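Local coordinates for alkaline serine protease (Pseudoalteromonas sp., PDB 1Y9Z), which hydrolyses peptide bonds as a cold-adapted, subtilisin-like serine protease of an Antarctic bacterium, at residues Thr145-Leu153 and Cys389-Ala397. Sequence-based numbering, arbitrary orientation.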
ATOM      1  N   THR A 145     -19.714  12.551 -16.680  1.00 11.57           N
ATOM      2  CA  THR A 145     -19.400  13.583 -17.662  1.00 12.87           C
ATOM      3  C   THR A 145     -17.887  13.689 -17.834  1.00 12.98           C
ATOM      4  O   THR A 145     -17.387  13.733 -18.957  1.00 12.75           O
ATOM      5  CB  THR A 145     -19.976  14.948 -17.230  1.00 13.95           C
ATOM      6  OG1 THR A 145     -21.408  14.878 -17.224  1.00 15.73           O
ATOM      7  CG2 THR A 145     -19.533  16.048 -18.190  1.00 14.95           C
ATOM      8  N   HIS A 146     -17.158  13.724 -16.723  1.00 12.19           N
ATOM      9  CA  HIS A 146     -15.703  13.804 -16.784  1.00 11.92           C
ATOM     10  C   HIS A 146     -15.131  12.588 -17.500  1.00 11.32           C
ATOM     11  O   HIS A 146     -14.243  12.715 -18.340  1.00 11.81           O
ATOM     12  CB  HIS A 146     -15.112  13.901 -15.376  1.00 11.49           C
ATOM     13  CG  HIS A 146     -15.025  15.300 -14.857  1.00 12.18           C
ATOM     14  ND1 HIS A 146     -15.581  15.689 -13.657  1.00 13.93           N
ATOM     15  CD2 HIS A 146     -14.436  16.404 -15.373  1.00 11.44           C
ATOM     16  CE1 HIS A 146     -15.336  16.972 -13.456  1.00 10.81           C
ATOM     17  NE2 HIS A 146     -14.642  17.429 -14.483  1.00 16.13           N
ATOM     18  N   TYR A 147     -15.643  11.409 -17.159  1.00 11.45           N
ATOM     19  CA  TYR A 147     -15.190  10.167 -17.773  1.00 11.69           C
ATOM     20  C   TYR A 147     -15.438  10.186 -19.279  1.00 13.13           C
ATOM     21  O   TYR A 147     -14.550   9.850 -20.064  1.00 13.23           O
ATOM     22  CB  TYR A 147     -15.912   8.979 -17.128  1.00 12.29           C
ATOM     23  CG  TYR A 147     -15.587   7.634 -17.739  1.00 10.65           C
ATOM     24  CD1 TYR A 147     -14.272   7.178 -17.822  1.00 12.38           C
ATOM     25  CD2 TYR A 147     -16.602   6.804 -18.210  1.00 12.26           C
ATOM     26  CE1 TYR A 147     -13.980   5.926 -18.362  1.00 13.10           C
ATOM     27  CE2 TYR A 147     -16.321   5.552 -18.750  1.00 13.02           C
ATOM     28  CZ  TYR A 147     -15.009   5.119 -18.823  1.00 13.26           C
ATOM     29  OH  TYR A 147     -14.732   3.878 -19.350  1.00 15.21           O
ATOM     30  N   ASN A 148     -16.638  10.585 -19.683  1.00 13.80           N
ATOM     31  CA  ASN A 148     -16.955  10.634 -21.105  1.00 14.80           C
ATOM     32  C   ASN A 148     -16.139  11.710 -21.807  1.00 14.49           C
ATOM     33  O   ASN A 148     -15.879  11.612 -23.007  1.00 16.10           O
ATOM     34  CB  ASN A 148     -18.452  10.872 -21.321  1.00 17.32           C
ATOM     35  CG  ASN A 148     -19.295   9.697 -20.868  1.00 21.56           C
ATOM     36  OD1 ASN A 148     -18.932   8.538 -21.086  1.00 23.73           O
ATOM     37  ND2 ASN A 148     -20.431   9.987 -20.244  1.00 24.13           N
ATOM     38  N   ASN A 149     -15.731  12.734 -21.061  1.00 14.08           N
ATOM     39  CA  ASN A 149     -14.919  13.801 -21.636  1.00 14.62           C
ATOM     40  C   ASN A 149     -13.473  13.348 -21.799  1.00 14.24           C
ATOM     41  O   ASN A 149     -12.645  14.085 -22.330  1.00 16.49           O
ATOM     42  CB  ASN A 149     -14.962  15.064 -20.770  1.00 15.72           C
ATOM     43  CG  ASN A 149     -16.274  15.813 -20.895  1.00 16.18           C
ATOM     44  OD1 ASN A 149     -17.031  15.606 -21.841  1.00 18.88           O
ATOM     45  ND2 ASN A 149     -16.540  16.703 -19.944  1.00 19.52           N
ATOM     46  N   GLY A 150     -13.167  12.141 -21.327  1.00 12.95           N
ATOM     47  CA  GLY A 150     -11.817  11.623 -21.474  1.00 12.69           C
ATOM     48  C   GLY A 150     -10.938  11.544 -20.239  1.00 12.98           C
ATOM     49  O   GLY A 150      -9.736  11.303 -20.359  1.00 12.57           O
ATOM     50  N   VAL A 151     -11.516  11.737 -19.057  1.00 12.31           N
ATOM     51  CA  VAL A 151     -10.742  11.667 -17.819  1.00 11.83           C
ATOM     52  C   VAL A 151     -10.917  10.305 -17.158  1.00 11.09           C
ATOM     53  O   VAL A 151     -12.042   9.883 -16.886  1.00 11.91           O
ATOM     54  CB  VAL A 151     -11.181  12.760 -16.824  1.00 11.62           C
ATOM     55  CG1 VAL A 151     -10.349  12.670 -15.547  1.00 11.19           C
ATOM     56  CG2 VAL A 151     -11.034  14.130 -17.462  1.00 13.63           C
ATOM     57  N   LEU A 152      -9.807   9.615 -16.907  1.00 10.11           N
ATOM     58  CA  LEU A 152      -9.851   8.300 -16.272  1.00  9.81           C
ATOM     59  C   LEU A 152      -9.947   8.475 -14.758  1.00 10.52           C
ATOM     60  O   LEU A 152      -9.097   9.123 -14.140  1.00  9.94           O
ATOM     61  CB  LEU A 152      -8.599   7.489 -16.635  1.00  9.62           C
ATOM     62  CG  LEU A 152      -8.494   6.050 -16.115  1.00 10.12           C
ATOM     63  CD1 LEU A 152      -9.634   5.203 -16.661  1.00 10.87           C
ATOM     64  CD2 LEU A 152      -7.158   5.460 -16.542  1.00 11.15           C
ATOM     65  N   LEU A 153     -10.990   7.891 -14.172  1.00  9.76           N
ATOM     66  CA  LEU A 153     -11.241   7.979 -12.738  1.00  9.34           C
ATOM     67  C   LEU A 153     -10.988   6.634 -12.063  1.00  8.92           C
ATOM     68  O   LEU A 153     -11.522   5.604 -12.485  1.00  9.87           O
ATOM     69  CB  LEU A 153     -12.687   8.422 -12.497  1.00  9.18           C
ATOM     70  CG  LEU A 153     -13.123   9.686 -13.246  1.00  9.55           C
ATOM     71  CD1 LEU A 153     -14.607   9.923 -13.023  1.00 10.54           C
ATOM     72  CD2 LEU A 153     -12.304  10.885 -12.775  1.00 11.56           C
ATOM     73  N   CYS A 389      -5.208   7.390 -27.288  1.00 17.35           N
ATOM     74  CA  CYS A 389      -6.343   6.578 -26.867  1.00 16.34           C
ATOM     75  C   CYS A 389      -7.137   7.298 -25.775  1.00 15.68           C
ATOM     76  O   CYS A 389      -6.596   8.137 -25.055  1.00 15.56           O
ATOM     77  CB  CYS A 389      -5.862   5.218 -26.354  1.00 16.62           C
ATOM     78  SG  CYS A 389      -4.866   4.246 -27.538  1.00 18.28           S
ATOM     79  N   SER A 390      -8.421   6.973 -25.657  1.00 14.70           N
ATOM     80  CA  SER A 390      -9.278   7.612 -24.661  1.00 14.46           C
ATOM     81  C   SER A 390      -9.212   6.917 -23.307  1.00 13.60           C
ATOM     82  O   SER A 390      -8.690   5.810 -23.188  1.00 14.04           O
ATOM     83  CB  SER A 390     -10.731   7.616 -25.136  1.00 14.40           C
ATOM     84  OG  SER A 390     -11.275   6.309 -25.098  1.00 16.24           O
ATOM     85  N   ALA A 391      -9.760   7.575 -22.290  1.00 13.22           N
ATOM     86  CA  ALA A 391      -9.775   7.023 -20.942  1.00 12.79           C
ATOM     87  C   ALA A 391     -10.499   5.680 -20.922  1.00 13.31           C
ATOM     88  O   ALA A 391     -10.026   4.719 -20.314  1.00 13.50           O
ATOM     89  CB  ALA A 391     -10.456   7.998 -19.988  1.00 13.43           C
ATOM     90  N   SER A 392     -11.644   5.614 -21.595  1.00 13.41           N
ATOM     91  CA  SER A 392     -12.424   4.382 -21.637  1.00 13.65           C
ATOM     92  C   SER A 392     -11.633   3.268 -22.309  1.00 13.23           C
ATOM     93  O   SER A 392     -11.707   2.111 -21.899  1.00 13.56           O
ATOM     94  CB  SER A 392     -13.746   4.607 -22.378  1.00 15.38           C
ATOM     95  OG  SER A 392     -13.527   4.967 -23.729  1.00 19.33           O
ATOM     96  N   GLN A 393     -10.867   3.621 -23.337  1.00 13.73           N
ATOM     97  CA  GLN A 393     -10.063   2.634 -24.047  1.00 13.43           C
ATOM     98  C   GLN A 393      -8.921   2.111 -23.175  1.00 12.94           C
ATOM     99  O   GLN A 393      -8.606   0.919 -23.198  1.00 13.75           O
ATOM    100  CB  GLN A 393      -9.530   3.239 -25.350  1.00 14.74           C
ATOM    101  CG  GLN A 393     -10.601   3.324 -26.434  1.00 16.01           C
ATOM    102  CD  GLN A 393     -10.167   4.101 -27.663  1.00 17.02           C
ATOM    103  OE1 GLN A 393     -10.779   3.987 -28.728  1.00 20.93           O
ATOM    104  NE2 GLN A 393      -9.122   4.904 -27.522  1.00 15.89           N
ATOM    105  N   VAL A 394      -8.307   2.996 -22.396  1.00 12.43           N
ATOM    106  CA  VAL A 394      -7.224   2.587 -21.508  1.00 12.84           C
ATOM    107  C   VAL A 394      -7.800   1.689 -20.409  1.00 11.81           C
ATOM    108  O   VAL A 394      -7.208   0.670 -20.049  1.00 12.02           O
ATOM    109  CB  VAL A 394      -6.535   3.812 -20.865  1.00 11.71           C
ATOM    110  CG1 VAL A 394      -5.542   3.362 -19.802  1.00 12.18           C
ATOM    111  CG2 VAL A 394      -5.816   4.620 -21.940  1.00 13.80           C
ATOM    112  N   ARG A 395      -8.962   2.075 -19.884  1.00 12.14           N
ATOM    113  CA  ARG A 395      -9.632   1.309 -18.839  1.00 11.84           C
ATOM    114  C   ARG A 395      -9.875  -0.117 -19.336  1.00 12.37           C
ATOM    115  O   ARG A 395      -9.598  -1.088 -18.634  1.00 11.16           O
ATOM    116  CB  ARG A 395     -10.961   1.986 -18.481  1.00 12.03           C
ATOM    117  CG  ARG A 395     -11.738   1.329 -17.352  1.00 11.93           C
ATOM    118  CD  ARG A 395     -12.958   2.165 -17.008  1.00 12.92           C
ATOM    119  NE  ARG A 395     -13.805   1.534 -16.003  1.00 11.95           N
ATOM    120  CZ  ARG A 395     -14.959   2.041 -15.582  1.00 11.65           C
ATOM    121  NH1 ARG A 395     -15.670   1.400 -14.665  1.00 12.43           N
ATOM    122  NH2 ARG A 395     -15.397   3.192 -16.076  1.00 12.13           N
ATOM    123  N   ALA A 396     -10.383  -0.231 -20.560  1.00 12.20           N
ATOM    124  CA  ALA A 396     -10.654  -1.537 -21.152  1.00 13.14           C
ATOM    125  C   ALA A 396      -9.366  -2.342 -21.302  1.00 13.18           C
ATOM    126  O   ALA A 396      -9.349  -3.550 -21.061  1.00 14.08           O
ATOM    127  CB  ALA A 396     -11.325  -1.363 -22.510  1.00 13.63           C
ATOM    128  N   ALA A 397      -8.289  -1.670 -21.696  1.00 12.76           N
ATOM    129  CA  ALA A 397      -7.005  -2.334 -21.873  1.00 12.75           C
ATOM    130  C   ALA A 397      -6.512  -2.921 -20.554  1.00 12.16           C
ATOM    131  O   ALA A 397      -6.014  -4.045 -20.510  1.00 12.92           O
ATOM    132  CB  ALA A 397      -5.981  -1.354 -22.424  1.00 12.73           C
TER
HETATM  133  O   HOH W   1     -13.229   8.159 -22.027  1.00 16.93           O
HETATM  134  O   HOH W   2      -9.341  10.453 -23.040  1.00 17.23           O
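Ala391, in the first turn of helix 391-401, comes up against the backbone just past the end of helix 137-148, its CA 4.8 Å from Leu152 CA, where Gly150 at positive phi closes that helix in a Schellman motif. The Ala391 methyl sits over this turn, with CB 3.4 Å from Gly150 O and 3.9 Å from Leu152 CB. Two waters bridge the backbones: one donates to Tyr147 O and accepts from Ser392 N, the other donates to Gly150 O and accepts a weak bond from Ala391 N. With CG anti to the backbone N (chi1 176°), Tyr147 lays its ring alongside the first turn of helix 391-401, and its OH lies 3.3 Å from Ser392 CB. Arg395 crosses it at about a right angle, placing NH2 over one ring face, 3.4 Å from Tyr147 CZ, with guanidinium and ring planes 66° apart. A salt bridge from NE to Glu197, itself a sodium ligand, and a hydrogen bond from NH2 to Asp172 O hold the guanidinium there. Deeper in, Leu152 CD1 packs on Arg395 CB and CD2 on Val394 CG1. Helix 391-401 thus packs its first turns against the turn leading into parallel strand 152-156, while Trp383 of helix 368-385 touches Leu152, Ala391 and Val394.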